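Local coordinates for protein response regulator aspartate phosphatase H (Bacillus subtilis, PDB 3Q15) that dephosphorylates the sporulation phosphotransferase Spo0F and also acts on the competence regulator ComA, so helping to separate competence from sporulation in time, at residues M22-S27 / E83-I88; Y55-F60 / G97-Y102; V159-I164 / A189-D194; Q183-I188 / L202-A207. All blocks are in the same frame, centred on the assembly; numbering follows the deposited sequence.

Contact 1: M22-S27 / E83-I88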
# COMPACT_ATOMS: atom_id res chain seq x y z
N MET A 22 8.22 -3.94 30.39
CA MET A 22 8.65 -4.15 31.76
C MET A 22 7.49 -4.59 32.64
O MET A 22 7.64 -5.44 33.51
CB MET A 22 9.30 -2.88 32.32
CG MET A 22 10.61 -2.48 31.65
SD MET A 22 11.89 -3.76 31.67
CE MET A 22 11.56 -4.60 30.11
N ILE A 23 6.31 -4.01 32.39
CA ILE A 23 5.11 -4.38 33.13
C ILE A 23 4.76 -5.85 32.96
O ILE A 23 4.50 -6.56 33.93
CB ILE A 23 3.91 -3.52 32.70
CG1 ILE A 23 4.09 -2.08 33.20
CG2 ILE A 23 2.61 -4.10 33.23
CD1 ILE A 23 2.99 -1.13 32.75
N ARG A 24 4.77 -6.32 31.71
CA ARG A 24 4.34 -7.68 31.41
C ARG A 24 5.33 -8.73 31.92
O ARG A 24 4.99 -9.91 32.02
CB ARG A 24 4.08 -7.86 29.91
CG ARG A 24 2.97 -6.96 29.38
CD ARG A 24 2.55 -7.35 27.97
NE ARG A 24 1.77 -8.58 27.95
CZ ARG A 24 2.11 -9.67 27.27
NH1 ARG A 24 3.23 -9.70 26.56
NH2 ARG A 24 1.32 -10.74 27.30
N GLN A 25 6.53 -8.29 32.26
CA GLN A 25 7.52 -9.16 32.90
C GLN A 25 7.61 -8.82 34.38
O GLN A 25 8.52 -9.26 35.08
CB GLN A 25 8.88 -9.03 32.23
CG GLN A 25 8.90 -9.51 30.79
CD GLN A 25 10.26 -9.38 30.15
OE1 GLN A 25 10.37 -9.03 28.97
NE2 GLN A 25 11.31 -9.68 30.91
N PHE A 26 6.65 -8.03 34.85
CA PHE A 26 6.52 -7.71 36.27
C PHE A 26 7.83 -7.22 36.89
O PHE A 26 8.20 -7.65 37.98
CB PHE A 26 5.99 -8.91 37.04
CG PHE A 26 4.61 -9.33 36.64
CD1 PHE A 26 3.51 -8.88 37.34
CD2 PHE A 26 4.42 -10.17 35.56
CE1 PHE A 26 2.23 -9.26 36.97
CE2 PHE A 26 3.15 -10.56 35.18
CZ PHE A 26 2.05 -10.10 35.89
N SER A 27 8.52 -6.32 36.19
CA SER A 27 9.72 -5.71 36.74
C SER A 27 9.40 -4.32 37.26
O SER A 27 9.43 -3.35 36.51
CB SER A 27 10.82 -5.63 35.68
OG SER A 27 12.04 -5.19 36.25
N GLU A 83 1.80 -17.43 34.17
CA GLU A 83 0.59 -17.63 34.96
C GLU A 83 0.01 -16.31 35.45
O GLU A 83 -1.16 -16.02 35.24
CB GLU A 83 0.87 -18.56 36.15
CG GLU A 83 1.21 -19.98 35.73
CD GLU A 83 1.77 -20.81 36.86
OE1 GLU A 83 2.56 -20.27 37.67
OE2 GLU A 83 1.42 -22.01 36.95
N LEU A 84 0.85 -15.52 36.11
CA LEU A 84 0.43 -14.24 36.65
C LEU A 84 -0.10 -13.34 35.54
O LEU A 84 -1.04 -12.57 35.75
CB LEU A 84 1.60 -13.56 37.37
CG LEU A 84 1.25 -12.44 38.35
CD1 LEU A 84 0.31 -12.93 39.43
CD2 LEU A 84 2.52 -11.86 38.96
N LEU A 85 0.50 -13.44 34.36
CA LEU A 85 0.10 -12.64 33.21
C LEU A 85 -1.31 -12.98 32.76
O LEU A 85 -2.12 -12.09 32.48
CB LEU A 85 1.10 -12.83 32.07
CG LEU A 85 1.31 -11.68 31.08
CD1 LEU A 85 1.41 -10.34 31.80
CD2 LEU A 85 2.55 -11.94 30.24
N GLU A 86 -1.62 -14.27 32.68
CA GLU A 86 -2.94 -14.73 32.27
C GLU A 86 -4.00 -14.29 33.28
O GLU A 86 -5.15 -14.05 32.94
CB GLU A 86 -2.95 -16.25 32.09
CG GLU A 86 -4.25 -16.82 31.56
CD GLU A 86 -5.31 -16.98 32.64
OE1 GLU A 86 -4.93 -17.07 33.82
OE2 GLU A 86 -6.51 -17.03 32.30
N THR A 87 -3.58 -14.20 34.54
CA THR A 87 -4.48 -13.80 35.63
C THR A 87 -4.92 -12.35 35.46
O THR A 87 -6.08 -12.01 35.72
CB THR A 87 -3.80 -13.98 37.00
OG1 THR A 87 -3.44 -15.36 37.18
CG2 THR A 87 -4.73 -13.56 38.13
N ILE A 88 -4.00 -11.50 35.03
CA ILE A 88 -4.29 -10.08 34.87
C ILE A 88 -5.01 -9.78 33.55
O ILE A 88 -5.93 -8.97 33.52
CB ILE A 88 -3.01 -9.24 34.96
CG1 ILE A 88 -2.41 -9.36 36.37
CG2 ILE A 88 -3.28 -7.79 34.63
CD1 ILE A 88 -1.15 -8.54 36.57

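Contact 2: Y55-F60 / G97-Y102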
# COMPACT_ATOMS: atom_id res chain seq x y z
N TYR A 55 -1.19 6.63 27.35
CA TYR A 55 -0.48 6.84 28.61
C TYR A 55 -1.35 6.51 29.82
O TYR A 55 -0.91 5.82 30.74
CB TYR A 55 0.04 8.28 28.70
CG TYR A 55 0.37 8.70 30.12
CD1 TYR A 55 1.59 8.37 30.69
CD2 TYR A 55 -0.53 9.44 30.87
CE1 TYR A 55 1.90 8.76 31.99
CE2 TYR A 55 -0.23 9.83 32.17
CZ TYR A 55 0.98 9.48 32.72
OH TYR A 55 1.28 9.87 34.00
N SER A 56 -2.58 7.01 29.82
CA SER A 56 -3.50 6.80 30.93
C SER A 56 -3.91 5.34 31.08
O SER A 56 -4.02 4.83 32.20
CB SER A 56 -4.75 7.68 30.79
OG SER A 56 -4.42 9.05 30.96
N LEU A 57 -4.13 4.66 29.96
CA LEU A 57 -4.41 3.24 30.00
C LEU A 57 -3.20 2.47 30.55
O LEU A 57 -3.36 1.54 31.35
CB LEU A 57 -4.76 2.73 28.60
CG LEU A 57 -6.04 3.29 27.96
CD1 LEU A 57 -6.18 2.78 26.53
CD2 LEU A 57 -7.27 2.95 28.79
N MET A 58 -2.00 2.87 30.14
CA MET A 58 -0.80 2.22 30.65
C MET A 58 -0.64 2.45 32.15
O MET A 58 -0.23 1.56 32.88
CB MET A 58 0.45 2.68 29.90
CG MET A 58 1.67 1.82 30.17
SD MET A 58 1.42 0.09 29.70
CE MET A 58 1.08 0.27 27.95
N CYS A 59 -0.98 3.65 32.61
CA CYS A 59 -0.97 3.95 34.04
C CYS A 59 -1.86 2.98 34.80
O CYS A 59 -1.53 2.55 35.91
CB CYS A 59 -1.43 5.39 34.30
SG CYS A 59 -0.20 6.67 33.93
N PHE A 60 -2.99 2.62 34.19
CA PHE A 60 -3.95 1.71 34.81
C PHE A 60 -3.39 0.29 34.80
O PHE A 60 -3.47 -0.43 35.80
CB PHE A 60 -5.29 1.77 34.07
CG PHE A 60 -6.37 0.93 34.69
CD1 PHE A 60 -7.02 1.35 35.84
CD2 PHE A 60 -6.76 -0.27 34.11
CE1 PHE A 60 -8.03 0.59 36.41
CE2 PHE A 60 -7.76 -1.04 34.68
CZ PHE A 60 -8.39 -0.61 35.83
N GLY A 97 -6.47 -5.57 24.69
CA GLY A 97 -6.63 -5.41 23.25
C GLY A 97 -6.32 -4.00 22.78
O GLY A 97 -5.68 -3.81 21.75
N LEU A 98 -6.79 -3.00 23.53
CA LEU A 98 -6.55 -1.61 23.17
C LEU A 98 -5.08 -1.25 23.30
O LEU A 98 -4.51 -0.58 22.42
CB LEU A 98 -7.41 -0.68 24.02
CG LEU A 98 -7.47 0.78 23.56
CD1 LEU A 98 -7.62 0.88 22.05
CD2 LEU A 98 -8.61 1.51 24.27
N LEU A 99 -4.45 -1.69 24.39
CA LEU A 99 -3.03 -1.45 24.59
C LEU A 99 -2.22 -2.02 23.44
O LEU A 99 -1.32 -1.37 22.91
CB LEU A 99 -2.55 -2.08 25.91
CG LEU A 99 -3.06 -1.45 27.20
CD1 LEU A 99 -2.47 -2.19 28.39
CD2 LEU A 99 -2.71 0.03 27.26
N LYS A 100 -2.54 -3.25 23.05
CA LYS A 100 -1.86 -3.90 21.95
C LYS A 100 -1.99 -3.05 20.68
O LYS A 100 -1.03 -2.89 19.93
CB LYS A 100 -2.43 -5.30 21.71
CG LYS A 100 -1.71 -6.08 20.63
CD LYS A 100 -2.21 -7.52 20.57
CE LYS A 100 -1.34 -8.37 19.67
NZ LYS A 100 -1.82 -9.78 19.60
N TYR A 101 -3.19 -2.51 20.46
CA TYR A 101 -3.45 -1.70 19.28
C TYR A 101 -2.59 -0.45 19.26
O TYR A 101 -2.00 -0.10 18.24
CB TYR A 101 -4.93 -1.31 19.21
CG TYR A 101 -5.21 -0.18 18.24
CD1 TYR A 101 -5.41 1.12 18.69
CD2 TYR A 101 -5.25 -0.41 16.87
CE1 TYR A 101 -5.65 2.15 17.81
CE2 TYR A 101 -5.49 0.61 15.98
CZ TYR A 101 -5.69 1.89 16.45
OH TYR A 101 -5.94 2.91 15.56
N TYR A 102 -2.52 0.22 20.40
CA TYR A 102 -1.72 1.43 20.52
C TYR A 102 -0.23 1.17 20.35
O TYR A 102 0.46 1.91 19.66
CB TYR A 102 -1.99 2.11 21.86
CG TYR A 102 -3.23 2.99 21.86
CD1 TYR A 102 -4.09 3.01 22.95
CD2 TYR A 102 -3.54 3.79 20.77
CE1 TYR A 102 -5.22 3.80 22.96
CE2 TYR A 102 -4.67 4.59 20.77
CZ TYR A 102 -5.50 4.59 21.87
OH TYR A 102 -6.63 5.38 21.89

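Contact 3: V159-I164 / A189-D194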
# COMPACT_ATOMS: atom_id res chain seq x y z
N VAL A 159 -2.97 3.36 -2.17
CA VAL A 159 -3.23 2.80 -0.86
C VAL A 159 -3.80 3.87 0.05
O VAL A 159 -4.68 3.60 0.87
CB VAL A 159 -1.95 2.21 -0.23
CG1 VAL A 159 -2.25 1.66 1.16
CG2 VAL A 159 -1.38 1.13 -1.13
N SER A 160 -3.31 5.09 -0.10
CA SER A 160 -3.82 6.21 0.66
C SER A 160 -5.30 6.41 0.37
O SER A 160 -6.11 6.61 1.28
CB SER A 160 -3.05 7.49 0.31
OG SER A 160 -3.54 8.60 1.05
N MET A 161 -5.65 6.37 -0.92
CA MET A 161 -7.03 6.55 -1.35
C MET A 161 -7.92 5.46 -0.77
O MET A 161 -9.01 5.72 -0.28
CB MET A 161 -7.13 6.57 -2.87
CG MET A 161 -8.48 7.06 -3.38
SD MET A 161 -8.70 8.83 -3.12
CE MET A 161 -7.86 9.50 -4.55
N TYR A 162 -7.44 4.22 -0.84
CA TYR A 162 -8.16 3.10 -0.27
C TYR A 162 -8.54 3.39 1.18
O TYR A 162 -9.71 3.32 1.54
CB TYR A 162 -7.32 1.83 -0.33
CG TYR A 162 -7.84 0.70 0.53
CD1 TYR A 162 -8.85 -0.14 0.08
CD2 TYR A 162 -7.32 0.47 1.79
CE1 TYR A 162 -9.33 -1.17 0.87
CE2 TYR A 162 -7.78 -0.56 2.59
CZ TYR A 162 -8.79 -1.37 2.12
OH TYR A 162 -9.27 -2.40 2.90
N HIS A 163 -7.55 3.75 1.99
CA HIS A 163 -7.79 4.01 3.40
C HIS A 163 -8.65 5.24 3.66
O HIS A 163 -9.55 5.20 4.50
CB HIS A 163 -6.47 4.11 4.16
CG HIS A 163 -5.85 2.78 4.45
ND1 HIS A 163 -6.33 1.94 5.43
CD2 HIS A 163 -4.81 2.14 3.88
CE1 HIS A 163 -5.60 0.83 5.45
NE2 HIS A 163 -4.67 0.93 4.52
N ILE A 164 -8.38 6.33 2.95
CA ILE A 164 -9.12 7.56 3.21
C ILE A 164 -10.59 7.43 2.83
O ILE A 164 -11.45 8.09 3.41
CB ILE A 164 -8.50 8.77 2.47
CG1 ILE A 164 -8.97 10.08 3.10
CG2 ILE A 164 -8.83 8.73 0.98
CD1 ILE A 164 -8.67 10.19 4.57
N ALA A 189 -8.61 14.97 -2.53
CA ALA A 189 -8.17 15.90 -3.57
C ALA A 189 -6.65 15.84 -3.74
O ALA A 189 -6.15 15.75 -4.86
CB ALA A 189 -8.61 17.31 -3.22
N GLY A 190 -5.93 15.90 -2.62
CA GLY A 190 -4.48 15.85 -2.64
C GLY A 190 -3.98 14.61 -3.36
O GLY A 190 -3.01 14.68 -4.11
N ASN A 191 -4.65 13.49 -3.12
CA ASN A 191 -4.28 12.23 -3.77
C ASN A 191 -4.45 12.29 -5.28
O ASN A 191 -3.57 11.87 -6.04
CB ASN A 191 -5.07 11.06 -3.18
CG ASN A 191 -4.59 10.68 -1.79
OD1 ASN A 191 -3.51 11.08 -1.36
ND2 ASN A 191 -5.40 9.89 -1.08
N TYR A 192 -5.59 12.81 -5.72
CA TYR A 192 -5.82 13.01 -7.14
C TYR A 192 -4.75 13.91 -7.75
O TYR A 192 -4.29 13.66 -8.87
CB TYR A 192 -7.21 13.60 -7.39
CG TYR A 192 -8.30 12.56 -7.41
CD1 TYR A 192 -8.25 11.50 -8.32
CD2 TYR A 192 -9.38 12.63 -6.55
CE1 TYR A 192 -9.24 10.55 -8.35
CE2 TYR A 192 -10.38 11.68 -6.57
CZ TYR A 192 -10.31 10.64 -7.48
OH TYR A 192 -11.29 9.68 -7.52
N ASP A 193 -4.36 14.94 -7.02
CA ASP A 193 -3.31 15.85 -7.47
C ASP A 193 -2.02 15.10 -7.79
O ASP A 193 -1.33 15.44 -8.75
CB ASP A 193 -3.04 16.94 -6.42
CG ASP A 193 -4.17 17.95 -6.33
OD1 ASP A 193 -5.05 17.97 -7.22
OD2 ASP A 193 -4.17 18.75 -5.37
N ASP A 194 -1.71 14.07 -7.01
CA ASP A 194 -0.51 13.26 -7.24
C ASP A 194 -0.49 12.64 -8.63
O ASP A 194 0.58 12.38 -9.19
CB ASP A 194 -0.37 12.16 -6.18
CG ASP A 194 0.24 12.65 -4.89
OD1 ASP A 194 0.76 13.79 -4.86
OD2 ASP A 194 0.22 11.89 -3.90

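Contact 4: Q183-I188 / L202-A207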
# COMPACT_ATOMS: atom_id res chain seq x y z
N GLN A 183 -11.33 17.49 6.15
CA GLN A 183 -9.95 17.04 6.07
C GLN A 183 -9.83 15.82 5.16
O GLN A 183 -8.85 15.66 4.45
CB GLN A 183 -9.40 16.71 7.46
CG GLN A 183 -9.28 17.90 8.39
CD GLN A 183 -9.05 17.50 9.84
OE1 GLN A 183 -9.66 16.56 10.34
NE2 GLN A 183 -8.15 18.21 10.51
N SER A 184 -10.84 14.95 5.20
CA SER A 184 -10.84 13.75 4.36
C SER A 184 -11.00 14.12 2.89
O SER A 184 -10.41 13.49 2.02
CB SER A 184 -11.94 12.78 4.80
OG SER A 184 -11.67 12.26 6.08
N LEU A 185 -11.80 15.15 2.63
CA LEU A 185 -11.98 15.64 1.27
C LEU A 185 -10.68 16.24 0.75
O LEU A 185 -10.31 16.02 -0.41
CB LEU A 185 -13.12 16.67 1.22
CG LEU A 185 -14.51 16.10 1.53
CD1 LEU A 185 -15.53 17.21 1.74
CD2 LEU A 185 -14.96 15.14 0.44
N PHE A 186 -9.99 16.99 1.60
CA PHE A 186 -8.68 17.54 1.23
C PHE A 186 -7.69 16.43 0.88
O PHE A 186 -6.94 16.54 -0.09
CB PHE A 186 -8.11 18.42 2.35
CG PHE A 186 -8.83 19.73 2.53
CD1 PHE A 186 -9.74 20.16 1.58
CD2 PHE A 186 -8.59 20.52 3.64
CE1 PHE A 186 -10.41 21.37 1.73
CE2 PHE A 186 -9.26 21.72 3.80
CZ PHE A 186 -10.17 22.15 2.84
N VAL A 187 -7.70 15.36 1.67
CA VAL A 187 -6.80 14.24 1.42
C VAL A 187 -7.12 13.58 0.08
O VAL A 187 -6.22 13.27 -0.69
CB VAL A 187 -6.87 13.20 2.55
CG1 VAL A 187 -6.07 11.96 2.17
CG2 VAL A 187 -6.33 13.81 3.84
N ILE A 188 -8.40 13.38 -0.19
CA ILE A 188 -8.82 12.79 -1.46
C ILE A 188 -8.38 13.66 -2.64
O ILE A 188 -7.85 13.15 -3.63
CB ILE A 188 -10.34 12.59 -1.50
CG1 ILE A 188 -10.78 11.62 -0.40
CG2 ILE A 188 -10.78 12.07 -2.86
CD1 ILE A 188 -12.29 11.49 -0.26
N LEU A 202 -11.29 18.59 -7.91
CA LEU A 202 -12.11 19.78 -7.77
C LEU A 202 -13.47 19.53 -7.09
O LEU A 202 -13.85 20.27 -6.19
CB LEU A 202 -12.30 20.49 -9.11
CG LEU A 202 -13.08 21.81 -9.07
CD1 LEU A 202 -12.39 22.82 -8.16
CD2 LEU A 202 -13.27 22.37 -10.47
N PRO A 203 -14.19 18.48 -7.53
CA PRO A 203 -15.50 18.23 -6.90
C PRO A 203 -15.39 18.07 -5.39
O PRO A 203 -16.23 18.58 -4.66
CB PRO A 203 -15.95 16.91 -7.55
CG PRO A 203 -15.24 16.87 -8.86
CD PRO A 203 -13.90 17.52 -8.60
N HIS A 204 -14.35 17.38 -4.92
CA HIS A 204 -14.18 17.17 -3.49
C HIS A 204 -13.84 18.47 -2.77
O HIS A 204 -14.31 18.71 -1.66
CB HIS A 204 -13.11 16.10 -3.23
CG HIS A 204 -13.43 14.78 -3.87
ND1 HIS A 204 -14.38 13.92 -3.37
CD2 HIS A 204 -12.94 14.19 -4.99
CE1 HIS A 204 -14.46 12.85 -4.14
NE2 HIS A 204 -13.59 12.99 -5.13
N LEU A 205 -13.05 19.31 -3.42
CA LEU A 205 -12.72 20.61 -2.84
C LEU A 205 -13.97 21.49 -2.74
O LEU A 205 -14.12 22.26 -1.79
CB LEU A 205 -11.64 21.31 -3.66
CG LEU A 205 -10.27 20.62 -3.68
CD1 LEU A 205 -9.27 21.43 -4.49
CD2 LEU A 205 -9.75 20.40 -2.27
N GLU A 206 -14.87 21.36 -3.71
CA GLU A 206 -16.10 22.14 -3.68
C GLU A 206 -17.03 21.67 -2.57
O GLU A 206 -17.64 22.49 -1.88
CB GLU A 206 -16.81 22.10 -5.04
CG GLU A 206 -16.06 22.82 -6.15
CD GLU A 206 -16.75 22.71 -7.50
OE1 GLU A 206 -16.47 23.55 -8.39
OE2 GLU A 206 -17.55 21.77 -7.69
N ALA A 207 -17.14 20.36 -2.39
CA ALA A 207 -17.95 19.82 -1.30
C ALA A 207 -17.38 20.26 0.04
O ALA A 207 -18.13 20.58 0.96
CB ALA A 207 -18.01 18.30 -1.39

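Contact 1: M22-S27 / E83-I88
F26 meets helix 81-89 from the C-terminal end of helix 9-24, where a Schellman motif closes the first helix of the N-terminal 3-helix bundle. The motif shows how a helix terminus can present an apolar group: S27 N bonds to M22 O and F26 N to I23 O, and F26, as the C-prime residue with positive phi (50°), directs its CB toward the neighbouring helix. Three aliphatic side chains receive the ring differently. L84 lays CD2 over one face in a CH-pi contact, 3.5 Å from the centroid of the F26 ring, while I23 O lies above the opposite face. The F26 and I88 side chains come from opposite directions, with I88 CD1 at the ring edge, 3.5 Å from F26 CE1. L85 approaches obliquely, its CD1 3.8 Å from F26 CE2. L69, in the loop after helix 49-67, adds to this apolar patch by touching both F26 and L84. R24 reaches L85 by a bent chain (chi3 74°), which carries its guanidinium across that side chain at roughly a right angle. Its charged end forms a salt bridge with E89, and one flat face rests on the leucine, NH2 lying 3.4 Å from L85 CD2.

Contact 2: Y55-F60 / G97-Y102
L57 leads the packing of helix 49-67 of the N-terminal bundle against helix 93-113, whose later part enters the first predicted TPR repeat. The short axes of 55-60 and 97-102 approach to 10.4 Å and run in largely opposing senses, 133° between their directions, an example of two helices joined without any polar bond between these segments. The L57 side chain starts with CB, which lies 3.6 Å from L99 CD2. Farther out, its CD1 methyl is shared between two residues one turn apart: it sits 3.6 Å from L98 CD2, the two leucines crossing at about a right angle, and lies in the plane of the Y102 ring at its edge, 3.8 Å from CE1. One residue on, M58 begins with CG opposite its own backbone N (chi1 -167°), then bends at both following torsions to bring CE within 3.9 Å of L99 CD2. That same L99 methyl therefore bridges L57 and M58. W19, Y20 and I23 of helix 9-24 also touch M58, and Y54 meets the Y102 ring. With five buried residues joined through methyl, methylene and aromatic carbon atoms, the contact depends on shape and dispersion, and its adhesion probably reflects removal of apolar surface from water.

Contact 3: V159-I164 / A189-D194
Consecutive predicted TPR repeats meet here, where helix 157-172 of the second packs against helix 178-194 of the third; the short segments are nearly antiparallel, with 161° between their directions. N191 and S160 make the polar part of this buried interface. The amide ND2 of N191 donates to S160 OG over 3.1 Å, in a bent bond of 145° at the hydrogen, with the serine oxygen tilted 20° from the amide plane. S160 OG is also bonded to A148 O of helix 137-153, which links this pair to the helix before. M161 provides the apolar half. Its chain bends at chi2 and chi3 and slides past N191 in the opposite direction, placing CE 3.5 Å from the CB of N191. The same methyl stands over the centre of the Y192 ring, 3.9 Å from the centroid, a CH-pi contact; SD lies above that face at a greater distance, 5.2 Å from the centroid, completing a Met-aromatic pair. Beyond the ring, Y192 OH bonds to the terminal carboxylate of Y378 of the second subunit. The contact combines one buried amide-to-hydroxyl hydrogen bond with thioether packing in the repeat-to-repeat helix stacking that builds a TPR superhelix.

Contact 4: Q183-I188 / L202-A207
L185 and H204 meet where the paired helices of the third predicted TPR repeat come closest among these residues, their CA atoms 5.5 Å apart. The short axes of 183-188 and 202-207 are 8.5 Å apart and almost antiparallel, at 164°. The L185 side chain can be followed outward from its root. CB lies 3.7 Å from the carbonyl oxygen of H204, and CG stays beside that same oxygen. Beyond CG the branches part: CD1 stays near the H204 oxygen, 3.9 Å away, and also reaches A207, 4.1 Å from its CB, whereas CD2 comes to the edge of the H204 imidazole, 4.0 Å from ND1. The leucine thus spans nearly one turn of the facing helix, from H204 to A207.

The imidazole is met on a second side by I188. With CG2 anti to the backbone N, the methyl lies over the centre of the ring, 3.7 Å from the centroid in a CH-pi contact and only 11° off the normal. The methyls at its edge and over its face, together with the hydrogen bond between NE2 and the terminal carboxylate of Y378 of the second subunit, probably restrict the rotation of the ring. F186 works on another flank. Its CB points away from 202-207, yet the ring swings back until CD1 is 3.9 Å from L205 CD2, an oblique approach; I223, S224 and N227 of helix 218-235 touch the same phenylalanine. Close antiparallel packing of two successive helices, sealed by aliphatic and aromatic side chains, is the helix-turn-helix arrangement that defines a TPR unit.

How the contacts relate
From the N terminus, helix 9-24 enters contact 1, which closes a long excursion through helices 28-41 and 49-67 to helix 81-89. Contact 2 starts inside that excursion and ends beyond it on helix 93-113, so the two cross; they touch inside the bundle, I23 against M58, while contact 2 ties the bundle to the start of the predicted TPR region. Contacts 3 and 4 follow in series, their centres at least 30 Å from those of the first pair. They cross through shared helix 178-194: contact 3 closes a loop of 24 residues between neighbouring predicted repeats, contact 4 one of 13 within a single repeat. Their side chains also touch, A189 against L205 and Y192 against H204.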